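Local coordinates for protein SAG family member (Sag19) (Eimeria tenella, PDB 6ZZB) that is a surface antigen of a coccidian parasite, of unknown molecular function, whose compact disulfide-bonded domain belongs to the Eimeria SAG family and may relate to CAP proteins, at residues 134-138 against 139-143; 223-226 against 227-231; 78-81 against 82-86; 98-101 against 102-106. One frame throughout, in Å; residues are numbered along the deposited sequence. Where two conformers were deposited one is given.

Contact 1: 134-138 against 139-143; sequences TEFNC and NALIQ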
loop_
_atom_site.group_PDB
_atom_site.type_symbol
_atom_site.label_atom_id
_atom_site.label_comp_id
_atom_site.label_asym_id
_atom_site.label_seq_id
_atom_site.Cartn_x
_atom_site.Cartn_y
_atom_site.Cartn_z
ATOM N N THR A 134 -10.741 -16.357 0.786
ATOM C CA THR A 134 -11.473 -15.456 -0.142
ATOM C C THR A 134 -10.744 -15.361 -1.483
ATOM O O THR A 134 -9.506 -15.519 -1.510
ATOM C CB THR A 134 -11.702 -14.084 0.490
ATOM O OG1 THR A 134 -10.412 -13.485 0.610
ATOM C CG2 THR A 134 -12.405 -14.147 1.828
ATOM N N GLU A 135 -11.476 -15.071 -2.556
ATOM C CA GLU A 135 -10.912 -14.820 -3.903
ATOM C C GLU A 135 -10.295 -13.410 -3.926
ATOM O O GLU A 135 -10.958 -12.475 -3.426
ATOM C CB GLU A 135 -11.986 -14.962 -4.979
ATOM C CG GLU A 135 -11.423 -14.992 -6.382
ATOM C CD GLU A 135 -12.479 -15.025 -7.467
ATOM O OE1 GLU A 135 -13.644 -15.348 -7.146
ATOM O OE2 GLU A 135 -12.135 -14.716 -8.624
ATOM N N PHE A 136 -9.091 -13.272 -4.490
ATOM C CA PHE A 136 -8.394 -11.965 -4.656
ATOM C C PHE A 136 -9.142 -11.135 -5.694
ATOM O O PHE A 136 -9.330 -11.619 -6.826
ATOM C CB PHE A 136 -6.943 -12.143 -5.124
ATOM C CG PHE A 136 -6.216 -10.848 -5.366
ATOM C CD1 PHE A 136 -5.702 -10.131 -4.300
ATOM C CD2 PHE A 136 -6.061 -10.308 -6.629
ATOM C CE1 PHE A 136 -5.065 -8.925 -4.479
ATOM C CE2 PHE A 136 -5.408 -9.113 -6.822
ATOM C CZ PHE A 136 -4.893 -8.419 -5.745
ATOM N N ASN A 137 -9.547 -9.900 -5.349
ATOM C CA ASN A 137 -10.208 -8.956 -6.273
ATOM C C ASN A 137 -9.574 -7.582 -6.029
ATOM O O ASN A 137 -9.941 -6.955 -5.029
ATOM C CB ASN A 137 -11.716 -8.986 -6.038
ATOM C CG ASN A 137 -12.506 -8.024 -6.895
ATOM O OD1 ASN A 137 -11.962 -7.134 -7.546
ATOM N ND2 ASN A 137 -13.814 -8.250 -6.937
ATOM N N CYS A 138 -8.607 -7.198 -6.833
ATOM C CA CYS A 138 -7.829 -5.960 -6.548
ATOM C C CYS A 138 -8.785 -4.766 -6.580
ATOM O O CYS A 138 -8.683 -3.874 -5.719
ATOM C CB CYS A 138 -6.670 -5.676 -7.490
ATOM S SG CYS A 138 -5.549 -4.526 -6.655
ATOM N N ASN A 139 -9.703 -4.710 -7.542
ATOM C CA ASN A 139 -10.701 -3.617 -7.649
ATOM C C ASN A 139 -11.480 -3.478 -6.355
ATOM O O ASN A 139 -11.551 -2.337 -5.812
ATOM C CB ASN A 139 -11.696 -3.872 -8.771
ATOM C CG ASN A 139 -11.035 -3.624 -10.095
ATOM O OD1 ASN A 139 -9.860 -3.282 -10.129
ATOM N ND2 ASN A 139 -11.773 -3.796 -11.172
ATOM N N ALA A 140 -12.017 -4.567 -5.835
ATOM C CA ALA A 140 -12.825 -4.524 -4.607
ATOM C C ALA A 140 -11.928 -4.116 -3.429
ATOM O O ALA A 140 -12.351 -3.300 -2.613
ATOM C CB ALA A 140 -13.520 -5.826 -4.336
ATOM N N LEU A 141 -10.752 -4.716 -3.285
ATOM C CA LEU A 141 -9.893 -4.434 -2.121
ATOM C C LEU A 141 -9.465 -2.969 -2.135
ATOM O O LEU A 141 -9.523 -2.317 -1.042
ATOM C CB LEU A 141 -8.671 -5.331 -2.173
ATOM C CG LEU A 141 -8.959 -6.810 -1.912
ATOM C CD1 LEU A 141 -7.692 -7.614 -2.195
ATOM C CD2 LEU A 141 -9.452 -7.061 -0.505
ATOM N N ILE A 142 -8.990 -2.448 -3.256
ATOM C CA ILE A 142 -8.479 -1.061 -3.291
ATOM C C ILE A 142 -9.661 -0.093 -3.200
ATOM O O ILE A 142 -9.539 0.911 -2.487
ATOM C CB ILE A 142 -7.558 -0.851 -4.493
ATOM C CG1 ILE A 142 -6.280 -1.677 -4.298
ATOM C CG2 ILE A 142 -7.281 0.620 -4.697
ATOM C CD1 ILE A 142 -5.200 -1.428 -5.326
ATOM N N GLN A 143 -10.785 -0.372 -3.843
ATOM C CA GLN A 143 -11.934 0.550 -3.665
ATOM C C GLN A 143 -12.287 0.594 -2.176
ATOM O O GLN A 143 -12.596 1.678 -1.678
ATOM C CB GLN A 143 -13.132 0.085 -4.484
ATOM C CG GLN A 143 -14.332 1.022 -4.369
ATOM C CD GLN A 143 -14.056 2.438 -4.815
ATOM O OE1 GLN A 143 -13.982 3.381 -4.009
ATOM N NE2 GLN A 143 -13.892 2.622 -6.103
#

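Contact 2: 223-226 against 227-231; sequences AELY and NALWG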
loop_
_atom_site.group_PDB
_atom_site.type_symbol
_atom_site.label_atom_id
_atom_site.label_comp_id
_atom_site.label_asym_id
_atom_site.label_seq_id
_atom_site.Cartn_x
_atom_site.Cartn_y
_atom_site.Cartn_z
ATOM N N ALA A 223 -3.383 21.608 -0.424
ATOM C CA ALA A 223 -4.743 22.096 -0.127
ATOM C C ALA A 223 -5.647 21.902 -1.346
ATOM O O ALA A 223 -6.805 21.535 -1.146
ATOM C CB ALA A 223 -4.686 23.543 0.331
ATOM N N GLU A 224 -5.150 22.126 -2.564
ATOM C CA GLU A 224 -5.957 22.077 -3.792
ATOM C C GLU A 224 -6.464 20.641 -3.941
ATOM O O GLU A 224 -7.658 20.424 -4.192
ATOM C CB GLU A 224 -5.108 22.537 -4.978
ATOM C CG GLU A 224 -5.878 22.600 -6.273
ATOM C CD GLU A 224 -5.039 23.012 -7.473
ATOM O OE1 GLU A 224 -3.790 22.930 -7.390
ATOM O OE2 GLU A 224 -5.637 23.397 -8.481
ATOM N N LEU A 225 -5.555 19.664 -3.811
ATOM C CA LEU A 225 -5.974 18.253 -3.966
ATOM C C LEU A 225 -6.943 17.887 -2.823
ATOM O O LEU A 225 -7.979 17.269 -3.103
ATOM C CB LEU A 225 -4.752 17.329 -3.987
ATOM C CG LEU A 225 -5.107 15.845 -4.027
ATOM C CD1 LEU A 225 -5.946 15.521 -5.247
ATOM C CD2 LEU A 225 -3.858 14.985 -3.994
ATOM N N TYR A 226 -6.647 18.273 -1.584
ATOM C CA TYR A 226 -7.495 17.893 -0.426
ATOM C C TYR A 226 -8.901 18.479 -0.616
ATOM O O TYR A 226 -9.885 17.761 -0.404
ATOM C CB TYR A 226 -6.847 18.263 0.904
ATOM C CG TYR A 226 -7.346 17.404 2.042
ATOM C CD1 TYR A 226 -7.142 16.030 2.057
ATOM C CD2 TYR A 226 -8.057 17.949 3.084
ATOM C CE1 TYR A 226 -7.624 15.234 3.089
ATOM C CE2 TYR A 226 -8.529 17.182 4.130
ATOM C CZ TYR A 226 -8.318 15.812 4.138
ATOM O OH TYR A 226 -8.784 15.022 5.152
ATOM N N ASN A 227 -8.983 19.736 -1.057
ATOM C CA ASN A 227 -10.288 20.387 -1.329
ATOM C C ASN A 227 -11.027 19.610 -2.415
ATOM O O ASN A 227 -12.244 19.418 -2.265
ATOM C CB ASN A 227 -10.134 21.860 -1.717
ATOM C CG ASN A 227 -9.675 22.732 -0.564
ATOM O OD1 ASN A 227 -9.091 23.795 -0.778
ATOM N ND2 ASN A 227 -9.915 22.298 0.663
ATOM N N ALA A 228 -10.323 19.139 -3.451
ATOM C CA ALA A 228 -10.950 18.389 -4.562
ATOM C C ALA A 228 -11.494 17.051 -4.048
ATOM O O ALA A 228 -12.536 16.602 -4.526
ATOM C CB ALA A 228 -9.975 18.196 -5.704
ATOM N N LEU A 229 -10.829 16.418 -3.088
ATOM C CA LEU A 229 -11.294 15.109 -2.558
ATOM C C LEU A 229 -12.617 15.278 -1.813
ATOM O O LEU A 229 -13.426 14.343 -1.848
ATOM C CB LEU A 229 -10.210 14.501 -1.670
ATOM C CG LEU A 229 -8.965 14.057 -2.437
ATOM C CD1 LEU A 229 -7.915 13.549 -1.472
ATOM C CD2 LEU A 229 -9.288 13.009 -3.492
ATOM N N TRP A 230 -12.858 16.435 -1.194
ATOM C CA TRP A 230 -14.160 16.712 -0.544
ATOM C C TRP A 230 -15.237 16.888 -1.618
ATOM O O TRP A 230 -16.360 16.371 -1.414
ATOM C CB TRP A 230 -14.048 17.937 0.349
ATOM C CG TRP A 230 -13.422 17.679 1.683
ATOM C CD1 TRP A 230 -12.146 17.964 2.057
ATOM C CD2 TRP A 230 -14.072 17.144 2.855
ATOM N NE1 TRP A 230 -11.945 17.632 3.366
ATOM C CE2 TRP A 230 -13.115 17.133 3.883
ATOM C CE3 TRP A 230 -15.367 16.678 3.119
ATOM C CZ2 TRP A 230 -13.426 16.706 5.172
ATOM C CZ3 TRP A 230 -15.671 16.265 4.394
ATOM C CH2 TRP A 230 -14.710 16.278 5.391
ATOM N N GLY A 231 -14.885 17.564 -2.718
ATOM C CA GLY A 231 -15.772 17.799 -3.879
ATOM C C GLY A 231 -16.399 16.512 -4.398
ATOM O O GLY A 231 -17.586 16.542 -4.755
#

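Contact 3: 78-81 against 82-86; sequences TEVT and ESLKA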
loop_
_atom_site.group_PDB
_atom_site.type_symbol
_atom_site.label_atom_id
_atom_site.label_comp_id
_atom_site.label_asym_id
_atom_site.label_seq_id
_atom_site.Cartn_x
_atom_site.Cartn_y
_atom_site.Cartn_z
ATOM N N THR A 78 13.493 -4.313 -10.442
ATOM C CA THR A 78 14.791 -3.617 -10.267
ATOM C C THR A 78 14.564 -2.236 -9.650
ATOM O O THR A 78 15.324 -1.798 -8.817
ATOM C CB THR A 78 15.520 -3.462 -11.606
ATOM O OG1 THR A 78 15.673 -4.746 -12.219
ATOM C CG2 THR A 78 16.885 -2.851 -11.405
ATOM N N GLU A 79 13.517 -1.569 -10.109
ATOM C CA GLU A 79 13.185 -0.206 -9.657
ATOM C C GLU A 79 12.752 -0.230 -8.196
ATOM O O GLU A 79 13.166 0.625 -7.439
ATOM C CB GLU A 79 12.090 0.367 -10.542
ATOM C CG GLU A 79 12.530 0.615 -11.964
ATOM C CD GLU A 79 11.402 1.200 -12.778
ATOM O OE1 GLU A 79 10.373 0.521 -12.985
ATOM O OE2 GLU A 79 11.585 2.314 -13.281
ATOM N N VAL A 80 11.931 -1.220 -7.845
ATOM C CA VAL A 80 11.491 -1.345 -6.438
ATOM C C VAL A 80 12.704 -1.598 -5.545
ATOM O O VAL A 80 12.858 -0.937 -4.523
ATOM C CB VAL A 80 10.446 -2.461 -6.310
ATOM C CG1 VAL A 80 10.133 -2.739 -4.857
ATOM C CG2 VAL A 80 9.197 -2.110 -7.092
ATOM N N THR A 81 13.589 -2.520 -5.945
ATOM C CA THR A 81 14.775 -2.831 -5.117
ATOM C C THR A 81 15.619 -1.577 -4.925
ATOM O O THR A 81 16.088 -1.277 -3.837
ATOM C CB THR A 81 15.586 -3.951 -5.751
ATOM O OG1 THR A 81 14.779 -5.138 -5.804
ATOM C CG2 THR A 81 16.880 -4.177 -4.997
ATOM N N GLU A 82 15.835 -0.817 -6.001
ATOM C CA GLU A 82 16.709 0.372 -5.905
ATOM C C GLU A 82 16.050 1.504 -5.101
ATOM O O GLU A 82 16.719 2.192 -4.317
ATOM C CB GLU A 82 17.024 0.812 -7.341
ATOM C CG GLU A 82 18.253 1.652 -7.455
ATOM C CD GLU A 82 19.523 0.926 -7.008
ATOM O OE1 GLU A 82 20.255 1.527 -6.351
ATOM O OE2 GLU A 82 19.704 -0.284 -7.285
ATOM N N SER A 83 14.741 1.693 -5.275
ATOM C CA SER A 83 13.987 2.687 -4.475
ATOM C C SER A 83 14.105 2.355 -2.982
ATOM O O SER A 83 14.389 3.233 -2.169
ATOM C CB SER A 83 12.569 2.724 -4.928
ATOM O OG SER A 83 11.801 3.597 -4.123
ATOM N N LEU A 84 13.927 1.071 -2.651
ATOM C CA LEU A 84 14.051 0.635 -1.240
ATOM C C LEU A 84 15.481 0.826 -0.735
ATOM O O LEU A 84 15.658 1.275 0.389
ATOM C CB LEU A 84 13.582 -0.812 -1.163
ATOM C CG LEU A 84 12.054 -0.959 -1.203
ATOM C CD1 LEU A 84 11.681 -2.404 -1.428
ATOM C CD2 LEU A 84 11.409 -0.433 0.082
ATOM N N LYS A 85 16.461 0.505 -1.576
ATOM C CA LYS A 85 17.885 0.661 -1.182
ATOM C C LYS A 85 18.170 2.121 -0.825
ATOM O O LYS A 85 18.890 2.391 0.158
ATOM C CB LYS A 85 18.781 0.174 -2.313
ATOM C CG LYS A 85 20.267 0.282 -2.007
ATOM C CD LYS A 85 21.111 -0.192 -3.160
ATOM C CE LYS A 85 22.588 0.078 -2.925
ATOM N NZ LYS A 85 23.106 -0.697 -1.777
ATOM N N ALA A 86 17.564 3.062 -1.537
ATOM C CA ALA A 86 17.745 4.515 -1.300
ATOM C C ALA A 86 17.208 4.940 0.066
ATOM O O ALA A 86 17.689 5.954 0.605
ATOM C CB ALA A 86 17.096 5.296 -2.403
HETATM O O HOH W 1 18.068 -2.378 -8.679
#

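Contact 4: 98-101 against 102-106; sequences PKIA and VTLAG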
loop_
_atom_site.group_PDB
_atom_site.type_symbol
_atom_site.label_atom_id
_atom_site.label_comp_id
_atom_site.label_asym_id
_atom_site.label_seq_id
_atom_site.Cartn_x
_atom_site.Cartn_y
_atom_site.Cartn_z
ATOM N N PRO A 98 6.534 -8.817 -4.304
ATOM C CA PRO A 98 6.201 -10.176 -3.885
ATOM C C PRO A 98 6.914 -10.586 -2.597
ATOM O O PRO A 98 6.304 -11.191 -1.724
ATOM C CB PRO A 98 6.647 -11.041 -5.067
ATOM C CG PRO A 98 6.558 -10.110 -6.246
ATOM C CD PRO A 98 6.952 -8.752 -5.725
ATOM N N LYS A 99 8.191 -10.257 -2.480
ATOM C CA LYS A 99 8.954 -10.669 -1.284
ATOM C C LYS A 99 8.421 -9.953 -0.057
ATOM O O LYS A 99 8.402 -10.539 1.041
ATOM C CB LYS A 99 10.433 -10.399 -1.439
ATOM C CG LYS A 99 11.065 -11.198 -2.553
ATOM C CD LYS A 99 12.483 -10.749 -2.826
ATOM C CE LYS A 99 13.176 -11.591 -3.870
ATOM N NZ LYS A 99 14.569 -11.129 -4.055
ATOM N N ILE A 100 8.012 -8.702 -0.183
ATOM C CA ILE A 100 7.465 -7.951 0.967
ATOM C C ILE A 100 6.086 -8.504 1.316
ATOM O O ILE A 100 5.802 -8.661 2.521
ATOM C CB ILE A 100 7.451 -6.446 0.675
ATOM C CG1 ILE A 100 8.882 -5.922 0.655
ATOM C CG2 ILE A 100 6.589 -5.703 1.683
ATOM C CD1 ILE A 100 9.038 -4.538 0.034
ATOM N N ALA A 101 5.239 -8.823 0.342
ATOM C CA ALA A 101 3.918 -9.414 0.674
ATOM C C ALA A 101 4.123 -10.677 1.520
ATOM O O ALA A 101 3.411 -10.874 2.530
ATOM C CB ALA A 101 3.135 -9.699 -0.593
ATOM N N VAL A 102 5.059 -11.512 1.120
ATOM C CA VAL A 102 5.389 -12.763 1.866
ATOM C C VAL A 102 5.903 -12.390 3.262
ATOM O O VAL A 102 5.478 -12.984 4.264
ATOM C CB VAL A 102 6.369 -13.632 1.077
ATOM C CG1 VAL A 102 6.946 -14.754 1.957
ATOM C CG2 VAL A 102 5.710 -14.168 -0.188
ATOM N N THR A 103 6.829 -11.456 3.351
ATOM C CA THR A 103 7.380 -11.022 4.649
ATOM C C THR A 103 6.253 -10.603 5.583
ATOM O O THR A 103 6.290 -10.898 6.800
ATOM C CB THR A 103 8.410 -9.891 4.480
ATOM O OG1 THR A 103 9.483 -10.410 3.686
ATOM C CG2 THR A 103 8.917 -9.356 5.802
ATOM N N LEU A 104 5.278 -9.849 5.094
ATOM C CA LEU A 104 4.157 -9.316 5.883
ATOM C C LEU A 104 3.169 -10.426 6.263
ATOM O O LEU A 104 2.606 -10.336 7.374
ATOM C CB LEU A 104 3.448 -8.214 5.093
ATOM C CG LEU A 104 4.272 -6.945 4.870
ATOM C CD1 LEU A 104 3.532 -6.003 3.953
ATOM C CD2 LEU A 104 4.591 -6.232 6.174
ATOM N N ALA A 105 2.910 -11.395 5.395
ATOM C CA ALA A 105 1.902 -12.452 5.672
ATOM C C ALA A 105 2.423 -13.423 6.727
ATOM O O ALA A 105 1.604 -13.858 7.575
ATOM C CB ALA A 105 1.587 -13.215 4.421
ATOM N N GLY A 106 3.713 -13.671 6.740
ATOM C CA GLY A 106 4.364 -14.635 7.637
ATOM C C GLY A 106 5.159 -15.660 6.886
ATOM O O GLY A 106 4.969 -15.843 5.676
#

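Contact 1: 134-138 against 139-143
Asn137 and Ala140 meet at the start of helix 138-155, where the asparagine occupies the N-cap. Its OD1 accepts the backbone N-H of Ala140 at 3.1 Å; the hydrogen bond is fairly straight at the hydrogen (166°), but the donor stands above the plane of the amide carbonyl and not on a lone pair. With CG anti to the backbone N (chi1 178°), the amide swings forward over the first turn, and its carbon CG rests 3.5 Å from Ala140 CB, a methyl small enough to sit against the amide. The main chain of Asn137 joins in: its O receives Leu141 N at 3.0 Å. The next bond of the series runs from Ile142 N to Cys138 O, 2.9 Å, and beside it Ile142 CD1 comes to 3.4 Å from Cys138 SG. On the loop side Phe136 crosses Leu141 at about a right angle, ring atom CE1 lying 3.7 Å from Leu141 CD1. Farther out, Phe130 meets the Phe136 ring and also touches Leu141. Asparagine suits the cap because a short side chain with an acceptor can replace the carbonyl missing before the first turn; its partial negative charge probably also favours the positive end of the helix dipole. The cap thus satisfies a first-turn N-H by polar chemistry, while a disulfide from Cys138 to Cys53 joins the same turn covalently to helix 50-61.

Contact 2: 223-226 against 227-231
Helix 223-231, the last helix of the modelled chain, carries an i to i+4 aromatic pair, Tyr226 and Trp230. The two side chains run side by side and point the same way, yet their planes are nearly perpendicular (89°): an offset edge-to-face pair in which the indole turns its edge toward the phenol face, with 5.2 Å between the centroids of the Tyr226 ring and the five-membered ring of Trp230. Between the rings, the nearest approach is Trp230 NE1 to Tyr226 CE2, 3.5 Å. Tyr226 has CG anti to its N (chi1 -155°), whereas Trp230 CG lies beside its own N (chi1 -80°), which leans the indole back along the axis toward the tyrosine and sets CD1 3.3 Å from Tyr226 O. Beneath them the helix bonds begin well, Asn227 N to Ala223 O at 2.8 Å, and slacken later: Trp230 N reaches Tyr226 O only weakly, at 3.3 Å. Leu225 and Leu229 put apolar branches on the buried side, Leu225 CD1 lying 4.4 Å from Leu229 CG. Toward helix 138-155, Tyr226 meets Leu153, Leu229 meets Tyr146 and Trp230 lies on Lys154; Leu184 of a loop also touches Leu229, and Phe158 is edge-to-face with Tyr226.

Contact 3: 78-81 against 82-86
Val80 and Leu84 form the tight side of helix 77-86, side by side and pointing the same way, with Val80 CG1 3.8 Å from Leu84 CD1. Val80 CG1 stands anti to the backbone N (chi1 172°) and beside the carbonyl carbon, which directs it along the helix toward Leu84. Branched aliphatic chains fit here because both press on Tyr209 of strand 203-211, and Leu84 also meets Ile89 and Pro95. Between the two, Leu84 N donates to Val80 O at 2.9 Å, and Leu84 CG lies 3.4 Å from that same oxygen. Polar groups line the margin of this packed face: Thr81 OG1 is bonded to Pro95 O and to Asp77 O, Ser83 OG to Tyr209 OH, and Glu79 forms a salt bridge with Lys190.

The outward side is looser. Glu82 N is bonded to Thr78 O at 3.0 Å, and that carbonyl also receives a hydrogen from a water at 2.8 Å; the water gives a second hydrogen to Glu82 OE2 at 3.0 Å. A bend at chi2 (62°) folds the carboxylate back along the helix to meet it. Lys85, by contrast, leads its long chain away to a salt bridge with Glu90.

Thr78 O therefore serves two donors, and the water couples two acceptors, carboxylate and carbonyl, that could not bond directly, while Val80 and Leu84 hold to their neighbours by apolar contact.

Contact 4: 98-101 against 102-106
Thr103 has OG1 beside its backbone N and anti to the carbonyl carbon (chi1 -62°), a setting that turns the hydroxyl back toward Lys99 one turn earlier in helix 97-105. There OG1 donates to Lys99 O at 2.9 Å, while Thr103 N donates to the same oxygen, also at 2.9 Å. The two donors come from opposite faces of the carbonyl plane, the hydroxyl tilted 33° from it, so one acceptor is gripped twice by a single residue. Threonine suits the position because its hydroxyl finds a partner within its own helix while its methyl remains available for apolar contact; the side chain also touches Pro92.

Leu104 CG likewise lies beside its N, which carries the isobutyl group back over the preceding turn, and CD1 comes to 3.8 Å from Ile100 CG2. The two side chains run together in the same direction. They form the apolar ridge that this helix lays on Phe207 of strand 203-211, and Leu104 reaches Val205 as well. Ala101 and Ala105 are buried and small, and Ala105 lies against Val205 and Thr196, where a methyl is consistent with close approach of helix to sheet. Pro98, which has no N-H to donate, is placed in the first turn, where none is needed; its O accepts Val102 N at 3.1 Å. Val102 and Pro98 both rest on Ala46 of strand 46-48. Gly106 ends the helix with a positive phi of 124°, a conformation that calls for glycine, and its N still donates to Val102 O at 3.1 Å.

Three contacts are turns within helices; contact 1 is a loop running into one. All are partly buried: contact 4 has no exposed residue among those that touch, contacts 1 and 3 have three each, and contact 2 four. Contacts 1, 3 and 4 share strand 203-211, and contacts 3 and 4, on consecutive helices, meet where Leu84 CD1 packs 3.7 Å from Ile100 CD1. Contact 1 starts helix 138-155, and contact 2 packs against it. Contact 2 is the most peripheral, its centre about 21 Å from the centre of the chain, and has the aromatic pair. Contact 1 adds a cap and a disulfide half, contact 3 a water bridge, and contact 4 a carbonyl oxygen that accepts two hydrogen bonds from one threonine.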